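PDB 3B5E: Mll8374 protein from Mesorhizobium loti, which probably hydrolyses carboxylic ester bonds, as a carboxylesterase of the alpha/beta-hydrolase fold. Local coordinates for residues A[114-125]-A[135-145]. Residues are numbered along the deposited sequence; the frame is centred on the assembly and turned at random.
With EDO (1,2-ethanediol), chain I.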
ATOM      1  N   THR A 114       1.438   0.374  -9.301  1.00 23.43           N
ATOM      2  CA  THR A 114       0.363   0.224  -8.319  1.00 24.57           C
ATOM      3  C   THR A 114       0.993   0.117  -6.959  1.00 23.72           C
ATOM      4  O   THR A 114       2.018  -0.552  -6.797  1.00 24.12           O
ATOM      5  CB  THR A 114      -0.482  -1.047  -8.534  1.00 23.45           C
ATOM      6  OG1 THR A 114      -1.040  -1.011  -9.846  1.00 28.63           O
ATOM      7  CG2 THR A 114      -1.644  -1.176  -7.457  1.00 23.51           C
ATOM      8  N   PHE A 115       0.383   0.802  -5.999  1.00 20.59           N
ATOM      9  CA  PHE A 115       0.794   0.735  -4.614  1.00 18.05           C
ATOM     10  C   PHE A 115      -0.184  -0.209  -3.904  1.00 19.60           C
ATOM     11  O   PHE A 115      -1.348   0.106  -3.781  1.00 22.61           O
ATOM     12  CB  PHE A 115       0.848   2.130  -4.007  1.00 19.40           C
ATOM     13  CG  PHE A 115       1.982   2.953  -4.528  1.00 21.17           C
ATOM     14  CD1 PHE A 115       1.958   3.467  -5.821  1.00 20.62           C
ATOM     15  CD2 PHE A 115       3.114   3.181  -3.737  1.00 21.18           C
ATOM     16  CE1 PHE A 115       3.032   4.214  -6.313  1.00 24.22           C
ATOM     17  CE2 PHE A 115       4.187   3.908  -4.231  1.00 23.72           C
ATOM     18  CZ  PHE A 115       4.144   4.427  -5.521  1.00 23.74           C
ATOM     19  N   LEU A 116       0.328  -1.357  -3.460  0.50 18.57           N
ATOM     20  CA  LEU A 116      -0.453  -2.414  -2.795  0.50 17.97           C
ATOM     21  C   LEU A 116      -0.034  -2.524  -1.324  0.50 19.76           C
ATOM     22  O   LEU A 116       1.075  -2.984  -1.024  0.50 20.47           O
ATOM     23  CB  LEU A 116      -0.264  -3.756  -3.531  0.50 18.02           C
ATOM     24  CG  LEU A 116      -0.846  -5.052  -2.911  0.50 19.36           C
ATOM     25  CD1 LEU A 116      -2.404  -5.053  -2.947  0.50 12.64           C
ATOM     26  CD2 LEU A 116      -0.270  -6.330  -3.546  0.50 19.36           C
ATOM     27  N   GLY A 117      -0.940  -2.127  -0.415  1.00 16.88           N
ATOM     28  CA  GLY A 117      -0.695  -2.166   1.022  1.00 17.82           C
ATOM     29  C   GLY A 117      -1.695  -3.057   1.729  1.00 17.27           C
ATOM     30  O   GLY A 117      -2.858  -3.196   1.315  1.00 18.53           O
ATOM     31  N   TYR A 118      -1.222  -3.672   2.790  1.00 18.28           N
ATOM     32  CA  TYR A 118      -2.045  -4.431   3.718  1.00 19.60           C
ATOM     33  C   TYR A 118      -2.054  -3.787   5.084  1.00 19.40           C
ATOM     34  O   TYR A 118      -0.994  -3.615   5.717  1.00 19.50           O
ATOM     35  CB  TYR A 118      -1.538  -5.854   3.812  1.00 18.39           C
ATOM     36  CG  TYR A 118      -2.218  -6.712   4.871  1.00 18.18           C
ATOM     37  CD1 TYR A 118      -3.600  -6.726   5.013  1.00 17.55           C
ATOM     38  CD2 TYR A 118      -1.455  -7.533   5.717  1.00 21.54           C
ATOM     39  CE1 TYR A 118      -4.210  -7.517   5.962  1.00 19.32           C
ATOM     40  CE2 TYR A 118      -2.041  -8.317   6.667  1.00 23.09           C
ATOM     41  CZ  TYR A 118      -3.427  -8.288   6.818  1.00 19.05           C
ATOM     42  OH  TYR A 118      -4.020  -9.098   7.753  1.00 20.56           O
ATOM     43  N   SER A 119      -3.270  -3.418   5.513  1.00 20.36           N
ATOM     44  CA  SER A 119      -3.544  -2.944   6.862  1.00 18.74           C
ATOM     45  C   SER A 119      -2.692  -1.678   7.151  1.00 18.52           C
ATOM     46  O   SER A 119      -2.878  -0.673   6.468  1.00 18.67           O
ATOM     47  CB  SER A 119      -3.375  -4.098   7.846  1.00 21.21           C
ATOM     48  OG  SER A 119      -4.071  -3.842   9.044  1.00 23.83           O
ATOM     49  N   ASN A 120      -1.802  -1.710   8.139  1.00 19.29           N
ATOM     50  CA  ASN A 120      -0.885  -0.591   8.392  1.00 18.79           C
ATOM     51  C   ASN A 120      -0.208  -0.109   7.092  1.00 18.32           C
ATOM     52  O   ASN A 120      -0.125   1.080   6.840  1.00 17.41           O
ATOM     53  CB  ASN A 120       0.141  -1.013   9.433  1.00 19.11           C
ATOM     54  CG  ASN A 120       1.080   0.116   9.860  1.00 22.75           C
ATOM     55  OD1 ASN A 120       2.270  -0.109   9.947  1.00 22.23           O
ATOM     56  ND2 ASN A 120       0.546   1.311  10.131  1.00 18.49           N
ATOM     57  N   GLY A 121       0.215  -1.047   6.235  1.00 16.42           N
ATOM     58  CA  GLY A 121       0.803  -0.668   4.946  1.00 17.96           C
ATOM     59  C   GLY A 121      -0.156   0.039   3.998  1.00 18.29           C
ATOM     60  O   GLY A 121       0.252   0.940   3.265  1.00 17.77           O
ATOM     61  N   ALA A 122      -1.422  -0.391   3.991  1.00 20.05           N
ATOM     62  CA  ALA A 122      -2.501   0.278   3.218  1.00 17.89           C
ATOM     63  C   ALA A 122      -2.674   1.699   3.736  1.00 17.24           C
ATOM     64  O   ALA A 122      -2.954   2.607   2.946  1.00 18.49           O
ATOM     65  CB  ALA A 122      -3.838  -0.482   3.302  1.00 17.50           C
ATOM     66  N   ASN A 123      -2.511   1.888   5.043  1.00 18.43           N
ATOM     67  CA  ASN A 123      -2.759   3.186   5.647  1.00 19.10           C
ATOM     68  C   ASN A 123      -1.596   4.152   5.402  1.00 19.17           C
ATOM     69  O   ASN A 123      -1.777   5.355   5.380  1.00 18.78           O
ATOM     70  CB  ASN A 123      -3.127   3.022   7.131  1.00 19.32           C
ATOM     71  CG  ASN A 123      -4.319   2.073   7.318  1.00 19.54           C
ATOM     72  OD1 ASN A 123      -5.202   2.015   6.446  1.00 18.78           O
ATOM     73  ND2 ASN A 123      -4.327   1.312   8.410  1.00 15.38           N
ATOM     74  N   LEU A 124      -0.392   3.611   5.211  1.00 17.90           N
ATOM     75  CA  LEU A 124       0.726   4.395   4.656  1.00 16.19           C
ATOM     76  C   LEU A 124       0.383   4.840   3.241  1.00 17.26           C
ATOM     77  O   LEU A 124       0.519   6.004   2.927  1.00 18.73           O
ATOM     78  CB  LEU A 124       2.038   3.564   4.649  1.00 17.80           C
ATOM     79  CG  LEU A 124       3.398   4.287   4.451  1.00 18.91           C
ATOM     80  CD1 LEU A 124       3.535   4.768   2.987  1.00 19.46           C
ATOM     81  CD2 LEU A 124       3.569   5.465   5.473  1.00 19.46           C
ATOM     82  N   VAL A 125      -0.069   3.918   2.389  1.00 17.20           N
ATOM     83  CA  VAL A 125      -0.427   4.281   0.999  1.00 20.22           C
ATOM     84  C   VAL A 125      -1.508   5.381   0.921  1.00 19.37           C
ATOM     85  O   VAL A 125      -1.352   6.343   0.182  1.00 21.18           O
ATOM     86  CB  VAL A 125      -0.858   3.072   0.174  1.00 18.96           C
ATOM     87  CG1 VAL A 125      -1.335   3.516  -1.243  1.00 16.82           C
ATOM     88  CG2 VAL A 125       0.303   2.014   0.061  1.00 17.68           C
ATOM     89  N   ILE A 135       2.322  11.243  -6.869  1.00 24.24           N
ATOM     90  CA  ILE A 135       3.121  10.020  -6.852  1.00 23.57           C
ATOM     91  C   ILE A 135       2.271   8.783  -7.196  1.00 24.89           C
ATOM     92  O   ILE A 135       2.599   8.037  -8.133  1.00 26.61           O
ATOM     93  CB  ILE A 135       3.785   9.808  -5.490  1.00 23.43           C
ATOM     94  CG1 ILE A 135       4.763  10.958  -5.225  1.00 24.18           C
ATOM     95  CG2 ILE A 135       4.501   8.453  -5.450  1.00 25.93           C
ATOM     96  CD1 ILE A 135       5.312  10.972  -3.857  1.00 24.56           C
ATOM     97  N   VAL A 136       1.188   8.591  -6.442  1.00 24.14           N
ATOM     98  CA  VAL A 136       0.300   7.451  -6.620  1.00 23.42           C
ATOM     99  C   VAL A 136      -0.735   7.710  -7.721  1.00 23.99           C
ATOM    100  O   VAL A 136      -1.386   8.757  -7.733  1.00 26.17           O
ATOM    101  CB  VAL A 136      -0.359   7.071  -5.285  1.00 21.75           C
ATOM    102  CG1 VAL A 136      -1.269   5.835  -5.449  1.00 20.66           C
ATOM    103  CG2 VAL A 136       0.715   6.811  -4.221  1.00 20.91           C
ATOM    104  N   ARG A 137      -0.837   6.763  -8.664  1.00 22.36           N
ATOM    105  CA  ARG A 137      -1.896   6.726  -9.689  1.00 24.45           C
ATOM    106  C   ARG A 137      -2.902   5.581  -9.486  1.00 22.93           C
ATOM    107  O   ARG A 137      -4.047   5.686  -9.900  1.00 21.62           O
ATOM    108  CB  ARG A 137      -1.308   6.550 -11.094  1.00 27.58           C
ATOM    109  CG  ARG A 137      -0.691   7.801 -11.712  1.00 42.92           C
ATOM    110  CD  ARG A 137       0.711   8.113 -11.153  1.00 55.50           C
ATOM    111  NE  ARG A 137       1.577   8.809 -12.122  1.00 60.38           N
ATOM    112  CZ  ARG A 137       2.763   9.357 -11.833  1.00 59.23           C
ATOM    113  NH1 ARG A 137       3.240   9.334 -10.590  1.00 47.39           N
ATOM    114  NH2 ARG A 137       3.480   9.949 -12.791  1.00 56.66           N
ATOM    115  N   LEU A 138      -2.442   4.504  -8.860  1.00 20.37           N
ATOM    116  CA  LEU A 138      -3.210   3.279  -8.658  1.00 21.35           C
ATOM    117  C   LEU A 138      -2.862   2.739  -7.283  1.00 20.11           C
ATOM    118  O   LEU A 138      -1.684   2.574  -6.971  1.00 18.72           O
ATOM    119  CB  LEU A 138      -2.846   2.222  -9.710  1.00 22.34           C
ATOM    120  CG  LEU A 138      -3.193   2.406 -11.200  1.00 24.67           C
ATOM    121  CD1 LEU A 138      -2.736   1.182 -12.004  1.00 26.14           C
ATOM    122  CD2 LEU A 138      -4.686   2.645 -11.395  1.00 25.30           C
ATOM    123  N   ALA A 139      -3.876   2.500  -6.451  1.00 19.49           N
ATOM    124  CA  ALA A 139      -3.664   1.996  -5.101  1.00 20.68           C
ATOM    125  C   ALA A 139      -4.630   0.849  -4.823  1.00 19.37           C
ATOM    126  O   ALA A 139      -5.808   0.942  -5.154  1.00 20.57           O
ATOM    127  CB  ALA A 139      -3.875   3.077  -4.069  1.00 17.75           C
ATOM    128  N   ALA A 140      -4.122  -0.206  -4.210  1.00 19.36           N
ATOM    129  CA  ALA A 140      -4.926  -1.355  -3.767  1.00 19.57           C
ATOM    130  C   ALA A 140      -4.723  -1.446  -2.257  1.00 19.53           C
ATOM    131  O   ALA A 140      -3.597  -1.700  -1.780  1.00 19.09           O
ATOM    132  CB  ALA A 140      -4.509  -2.631  -4.440  1.00 18.62           C
ATOM    133  N   LEU A 141      -5.816  -1.208  -1.518  1.00 20.64           N
ATOM    134  CA  LEU A 141      -5.774  -1.044  -0.088  1.00 18.20           C
ATOM    135  C   LEU A 141      -6.525  -2.215   0.555  1.00 20.32           C
ATOM    136  O   LEU A 141      -7.760  -2.289   0.487  1.00 17.92           O
ATOM    137  CB  LEU A 141      -6.443   0.282   0.337  1.00 19.42           C
ATOM    138  CG  LEU A 141      -5.943   1.582  -0.325  1.00 19.61           C
ATOM    139  CD1 LEU A 141      -6.697   2.782   0.212  1.00 18.73           C
ATOM    140  CD2 LEU A 141      -4.448   1.808  -0.163  1.00 18.10           C
ATOM    141  N   LEU A 142      -5.784  -3.114   1.187  1.00 19.58           N
ATOM    142  CA  LEU A 142      -6.369  -4.330   1.757  1.00 20.03           C
ATOM    143  C   LEU A 142      -6.550  -4.114   3.258  1.00 19.83           C
ATOM    144  O   LEU A 142      -5.574  -3.849   3.969  1.00 19.91           O
ATOM    145  CB  LEU A 142      -5.484  -5.531   1.489  1.00 20.59           C
ATOM    146  CG  LEU A 142      -5.146  -5.808   0.021  1.00 22.61           C
ATOM    147  CD1 LEU A 142      -4.336  -7.110  -0.095  1.00 21.91           C
ATOM    148  CD2 LEU A 142      -6.403  -5.821  -0.852  1.00 19.54           C
ATOM    149  N   ARG A 143      -7.801  -4.198   3.716  1.00 20.08           N
ATOM    150  CA  ARG A 143      -8.184  -3.971   5.122  1.00 18.93           C
ATOM    151  C   ARG A 143      -7.694  -2.627   5.707  1.00 16.95           C
ATOM    152  O   ARG A 143      -7.083  -2.603   6.767  1.00 18.71           O
ATOM    153  CB  ARG A 143      -7.761  -5.124   6.013  1.00 19.29           C
ATOM    154  CG  ARG A 143      -7.950  -6.508   5.431  1.00 20.44           C
ATOM    155  CD  ARG A 143      -9.424  -6.876   5.234  1.00 20.39           C
ATOM    156  NE  ARG A 143      -9.452  -8.264   4.797  1.00 19.41           N
ATOM    157  CZ  ARG A 143      -9.250  -8.659   3.547  1.00 19.59           C
ATOM    158  NH1 ARG A 143      -9.120  -7.793   2.548  1.00 18.92           N
ATOM    159  NH2 ARG A 143      -9.212  -9.945   3.279  1.00 21.10           N
ATOM    160  N   PRO A 144      -7.977  -1.489   5.019  1.00 19.63           N
ATOM    161  CA  PRO A 144      -7.537  -0.186   5.462  1.00 20.47           C
ATOM    162  C   PRO A 144      -8.529   0.495   6.417  1.00 19.88           C
ATOM    163  O   PRO A 144      -9.625   0.013   6.614  1.00 21.11           O
ATOM    164  CB  PRO A 144      -7.500   0.607   4.156  1.00 18.96           C
ATOM    165  CG  PRO A 144      -8.722   0.020   3.420  1.00 20.29           C
ATOM    166  CD  PRO A 144      -8.730  -1.407   3.748  1.00 21.41           C
HETATM  167  N   MSE A 145      -8.109   1.612   6.988  1.00 20.54           N
HETATM  168  CA  MSE A 145      -8.947   2.485   7.790  1.00 20.40           C
HETATM  169  C   MSE A 145      -8.403   3.899   7.682  1.00 21.05           C
HETATM  170  O   MSE A 145      -7.262   4.072   7.298  1.00 21.83           O
HETATM  171  CB  MSE A 145      -8.991   2.022   9.262  1.00 21.15           C
HETATM  172  CG  MSE A 145      -7.698   2.201  10.039  1.00 20.76           C
HETATM  173 SE   MSE A 145      -7.937   1.759  11.899  0.75 17.84          SE
HETATM  174  CE  MSE A 145      -9.113   3.224  12.443  1.00 19.54           C
TER
HETATM  175  C1  EDO I 229      -5.157  -0.945  10.906  1.00 26.50           C
HETATM  176  O1  EDO I 229      -3.895  -1.469  10.531  1.00 32.87           O
HETATM  177  C2  EDO I 229      -6.247  -1.527  10.017  1.00 24.72           C
HETATM  178  O2  EDO I 229      -6.382  -0.876   8.734  1.00 17.62           O
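Val136 sets its CG2 methyl over one face of the Phe115 ring, 4.0 Å from the centroid, a CH-pi contact. Ile135 CG2 meets CZ of this ring obliquely, and Leu138 O lies at its edge. Phe34 stacks on the ring as well. Further along that face of the sheet, Val125 of helix 120-131 reaches the strand. Its CG1 is anti to the backbone N (chi1 175°) and rests on Ala139 CB and Leu141 CD2. One turn earlier in the helix, Ala122 CB packs on Leu141 CB and Pro144 CB. On the other face Leu116 CD1 touches Ala140 CB at 3.5 Å and Leu142 CD1 at 4.0 Å. The Tyr118 ring turns its edge to Arg143 CG, while its OH is hydrogen-bonded to His199 O.

Strands 113-118 and 138-142 run parallel, and helix 120-131 makes the crossover of this beta-alpha-beta unit. The turn into the helix fits a nucleophile elbow. The positive phi of Ser119 (59°) is the strained backbone expected at its tip. Ser119 OG is hydrogen-bonded to His199 NE2, consistent with a catalytic triad completed by Asp169. Five backbone hydrogen bonds join the strands, from Phe115 N donating to Leu138 O at one end to Ser119 N donating to Leu142 O, at 2.8 Å, at the other.

Past the strand ends, Asn123 bridges the helix to the loop after strand 138-142. Its OD1 accepts Met145 N (selenomethionine) at 3.0 Å, the donor tilted 29° from the carbonyl plane. Its ND2 donates to O2 of 1,2-ethanediol, probably from the crystallisation liquor, which donates to Arg143 O.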